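Local coordinates for protein HAD superfamily hydrolase (Brucella suis biovar 1, PDB 6NQ4) that is a haloacid dehalogenase-like hydrolase that probably acts as a phosphatase, at residues 109-114 against 209-214. Residues are numbered along the deposited sequence; the frame is centred on the assembly and turned at random. Where two conformers were deposited one is given.
Sequences RDLIAE and RTLIAG. With EDO (1,2-ethanediol), chain D.
Leu111, on helix 104-114, makes a small helix-to-sheet contact, dominated by apolar packing, with Leu211 of strand 210-212, an outermost strand of the five-stranded parallel sheet, and with Ala213 of the loop that follows. The 137 Å² buried, both sides summed, measures how modest it is. In sequence the helix lies between strand 100-103 of the six-stranded parallel sheet, the Rossmann-like core of haloacid dehalogenase proteins, and strand 118-122 of the five-stranded one, on whose outer strand Leu111 packs.

One methyl group does the touching. Leu111 CD1 lies 3.9 Å from Ala213 CB and 4.1 Å from Leu211 CB, and so bridges two residues that flank Ile212 and point the same way. The same methyl rests against the Leu211-Ile212 peptide, with CD1 3.9 Å from Leu211 O and equally far from Ile212 N. Its position follows from an extended branch: CD1 is anti to CA (chi2 173°), which carries it outward from the helix toward the strand. The branch spans a separation of 7.5 Å between Leu111 CA and Leu211 CA.

Beside this contact, a 1,2-ethanediol molecule, probably from the crystallisation liquor, accepts a bent hydrogen bond from Ile212 N to its O2 (3.1 Å, 144° at the hydrogen). Its C1 lies 3.5 Å from Leu211 CA. Along the opposite edge, strand 210-212 pairs with strand 177-179: Arg209 bonds to the backbone of Phe177, and Leu211 to those of Phe177 and Cys179. Ile178 of that strand also touches Leu111.

With dispersion between methyl, methylene and peptide surfaces and no polar bond joining the two segments, the chemistry imposes little directional constraint on how the helix sits on the face of this outer strand.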
ATOM      1  N   ARG A 109      -1.787   8.349  -9.073  1.00 16.59           N
ATOM      2  CA  ARG A 109      -1.877   8.915 -10.417  1.00 16.46           C
ATOM      3  C   ARG A 109      -2.723  10.180 -10.440  1.00 18.57           C
ATOM      4  O   ARG A 109      -2.430  11.103 -11.204  1.00 19.79           O
ATOM      5  CB  ARG A 109      -2.418   7.876 -11.393  1.00 17.44           C
ATOM      6  CG  ARG A 109      -1.390   6.830 -11.744  1.00 18.21           C
ATOM      7  CD  ARG A 109      -2.010   5.644 -12.459  1.00 21.21           C
ATOM      8  NE  ARG A 109      -2.757   5.986 -13.661  1.00 24.88           N
ATOM      9  CZ  ARG A 109      -2.222   6.067 -14.880  1.00 25.54           C
ATOM     10  NH1 ARG A 109      -0.924   5.869 -15.047  1.00 24.70           N
ATOM     11  NH2 ARG A 109      -2.983   6.358 -15.941  1.00 26.21           N
ATOM     12  N   ASP A 110      -3.742  10.265  -9.586  1.00 19.68           N
ATOM     13  CA  ASP A 110      -4.537  11.488  -9.528  1.00 21.36           C
ATOM     14  C   ASP A 110      -3.712  12.674  -9.010  1.00 21.86           C
ATOM     15  O   ASP A 110      -3.838  13.795  -9.516  1.00 23.60           O
ATOM     16  CB  ASP A 110      -5.807  11.247  -8.705  1.00 25.23           C
ATOM     17  CG  ASP A 110      -6.675  10.133  -9.284  1.00 32.69           C
ATOM     18  OD1 ASP A 110      -6.774  10.035 -10.525  1.00 35.38           O
ATOM     19  OD2 ASP A 110      -7.247   9.344  -8.501  1.00 36.31           O
ATOM     20  N   LEU A 111      -2.860  12.452  -8.006  1.00 19.42           N
ATOM     21  CA  LEU A 111      -1.943  13.502  -7.569  1.00 18.48           C
ATOM     22  C   LEU A 111      -0.971  13.876  -8.675  1.00 19.62           C
ATOM     23  O   LEU A 111      -0.692  15.064  -8.889  1.00 20.50           O
ATOM     24  CB  LEU A 111      -1.157  13.053  -6.328  1.00 18.99           C
ATOM     25  CG  LEU A 111      -1.950  12.862  -5.041  1.00 20.66           C
ATOM     26  CD1 LEU A 111      -1.042  12.253  -3.968  1.00 21.35           C
ATOM     27  CD2 LEU A 111      -2.555  14.189  -4.585  1.00 24.79           C
ATOM     28  N   ILE A 112      -0.440  12.881  -9.393  1.00 18.13           N
ATOM     29  CA  ILE A 112       0.554  13.176 -10.424  1.00 19.01           C
ATOM     30  C   ILE A 112      -0.053  14.065 -11.497  1.00 20.34           C
ATOM     31  O   ILE A 112       0.571  15.036 -11.953  1.00 21.42           O
ATOM     32  CB  ILE A 112       1.126  11.872 -11.009  1.00 17.44           C
ATOM     33  CG1 ILE A 112       1.899  11.092  -9.935  1.00 17.38           C
ATOM     34  CG2 ILE A 112       2.057  12.175 -12.163  1.00 19.19           C
ATOM     35  CD1 ILE A 112       2.271   9.687 -10.355  1.00 17.51           C
ATOM     36  N   ALA A 113      -1.287  13.764 -11.895  1.00 22.04           N
ATOM     37  CA  ALA A 113      -1.959  14.540 -12.934  1.00 23.56           C
ATOM     38  C   ALA A 113      -2.261  15.969 -12.491  1.00 24.65           C
ATOM     39  O   ALA A 113      -2.330  16.876 -13.336  1.00 27.56           O
ATOM     40  CB  ALA A 113      -3.254  13.824 -13.333  1.00 25.10           C
ATOM     41  N   GLU A 114      -2.473  16.178 -11.191  1.00 25.15           N
ATOM     42  CA  GLU A 114      -2.791  17.482 -10.617  1.00 28.27           C
ATOM     43  C   GLU A 114      -1.567  18.368 -10.454  1.00 26.09           C
ATOM     44  O   GLU A 114      -1.696  19.598 -10.456  1.00 27.70           O
ATOM     45  CB  GLU A 114      -3.299  17.283  -9.194  1.00 34.61           C
ATOM     46  CG  GLU A 114      -4.765  17.188  -9.003  1.00 41.75           C
ATOM     47  CD  GLU A 114      -5.103  17.269  -7.529  1.00 47.35           C
ATOM     48  OE1 GLU A 114      -4.913  16.257  -6.821  1.00 47.81           O
ATOM     49  OE2 GLU A 114      -5.510  18.358  -7.070  1.00 50.50           O
ATOM     50  N   ARG A 209       7.259  19.645   1.551  1.00 20.26           N
ATOM     51  CA  ARG A 209       5.851  19.299   1.393  1.00 21.35           C
ATOM     52  C   ARG A 209       5.726  17.941   0.721  1.00 19.46           C
ATOM     53  O   ARG A 209       6.293  17.722  -0.355  1.00 20.56           O
ATOM     54  CB  ARG A 209       5.169  20.340   0.511  1.00 25.68           C
ATOM     55  CG  ARG A 209       3.698  20.059   0.208  1.00 33.79           C
ATOM     56  CD  ARG A 209       3.004  21.281  -0.385  1.00 40.45           C
ATOM     57  NE  ARG A 209       1.694  20.982  -0.970  1.00 45.99           N
ATOM     58  CZ  ARG A 209       1.414  21.085  -2.268  1.00 49.44           C
ATOM     59  NH1 ARG A 209       2.347  21.485  -3.122  1.00 50.27           N
ATOM     60  NH2 ARG A 209       0.197  20.798  -2.712  1.00 51.21           N
ATOM     61  N   THR A 210       4.988  17.028   1.352  1.00 19.24           N
ATOM     62  CA  THR A 210       4.716  15.716   0.773  1.00 18.46           C
ATOM     63  C   THR A 210       3.226  15.562   0.498  1.00 19.44           C
ATOM     64  O   THR A 210       2.371  16.108   1.214  1.00 22.40           O
ATOM     65  CB  THR A 210       5.188  14.555   1.679  1.00 20.89           C
ATOM     66  OG1 THR A 210       4.533  14.654   2.947  1.00 23.97           O
ATOM     67  CG2 THR A 210       6.691  14.607   1.892  1.00 22.01           C
ATOM     68  N   LEU A 211       2.929  14.805  -0.551  1.00 17.88           N
ATOM     69  CA  LEU A 211       1.561  14.531  -0.969  0.61 17.01           C
ATOM     70  C   LEU A 211       1.419  13.025  -1.090  1.00 18.01           C
ATOM     71  O   LEU A 211       2.173  12.390  -1.831  1.00 18.02           O
ATOM     72  CB  LEU A 211       1.247  15.206  -2.307  0.61 19.14           C
ATOM     73  CG  LEU A 211       1.320  16.731  -2.295  0.61 19.73           C
ATOM     74  CD1 LEU A 211       2.727  17.244  -2.619  0.61 20.49           C
ATOM     75  CD2 LEU A 211       0.281  17.298  -3.247  0.61 21.53           C
ATOM     76  N   ILE A 212       0.473  12.461  -0.341  1.00 18.10           N
ATOM     77  CA  ILE A 212       0.351  11.016  -0.163  1.00 17.60           C
ATOM     78  C   ILE A 212      -1.117  10.620  -0.283  1.00 18.69           C
ATOM     79  O   ILE A 212      -2.007  11.325   0.207  1.00 22.35           O
ATOM     80  CB  ILE A 212       0.955  10.590   1.204  1.00 20.09           C
ATOM     81  CG1 ILE A 212       2.316  11.283   1.438  1.00 22.94           C
ATOM     82  CG2 ILE A 212       1.137   9.077   1.258  1.00 22.35           C
ATOM     83  CD1 ILE A 212       3.096  10.828   2.689  1.00 24.79           C
ATOM     84  N   ALA A 213      -1.370   9.507  -0.970  1.00 16.78           N
ATOM     85  CA  ALA A 213      -2.729   9.033  -1.193  1.00 16.37           C
ATOM     86  C   ALA A 213      -2.979   7.606  -0.730  1.00 16.77           C
ATOM     87  O   ALA A 213      -4.148   7.231  -0.578  1.00 16.90           O
ATOM     88  CB  ALA A 213      -3.096   9.140  -2.685  1.00 18.26           C
ATOM     89  N   GLY A 214      -1.926   6.814  -0.473  1.00 16.40           N
ATOM     90  CA  GLY A 214      -2.076   5.438  -0.041  1.00 15.81           C
ATOM     91  C   GLY A 214      -2.452   5.330   1.432  1.00 15.59           C
ATOM     92  O   GLY A 214      -2.668   6.324   2.122  1.00 16.91           O
TER
HETATM   93  C1  EDO D 302      -1.800  14.846   0.031  1.00 60.45           C
HETATM   94  O1  EDO D 302      -2.960  15.507  -0.487  1.00 60.94           O
HETATM   95  C2  EDO D 302      -1.870  14.692   1.546  1.00 59.97           C
HETATM   96  O2  EDO D 302      -0.655  14.099   2.025  1.00 59.02           O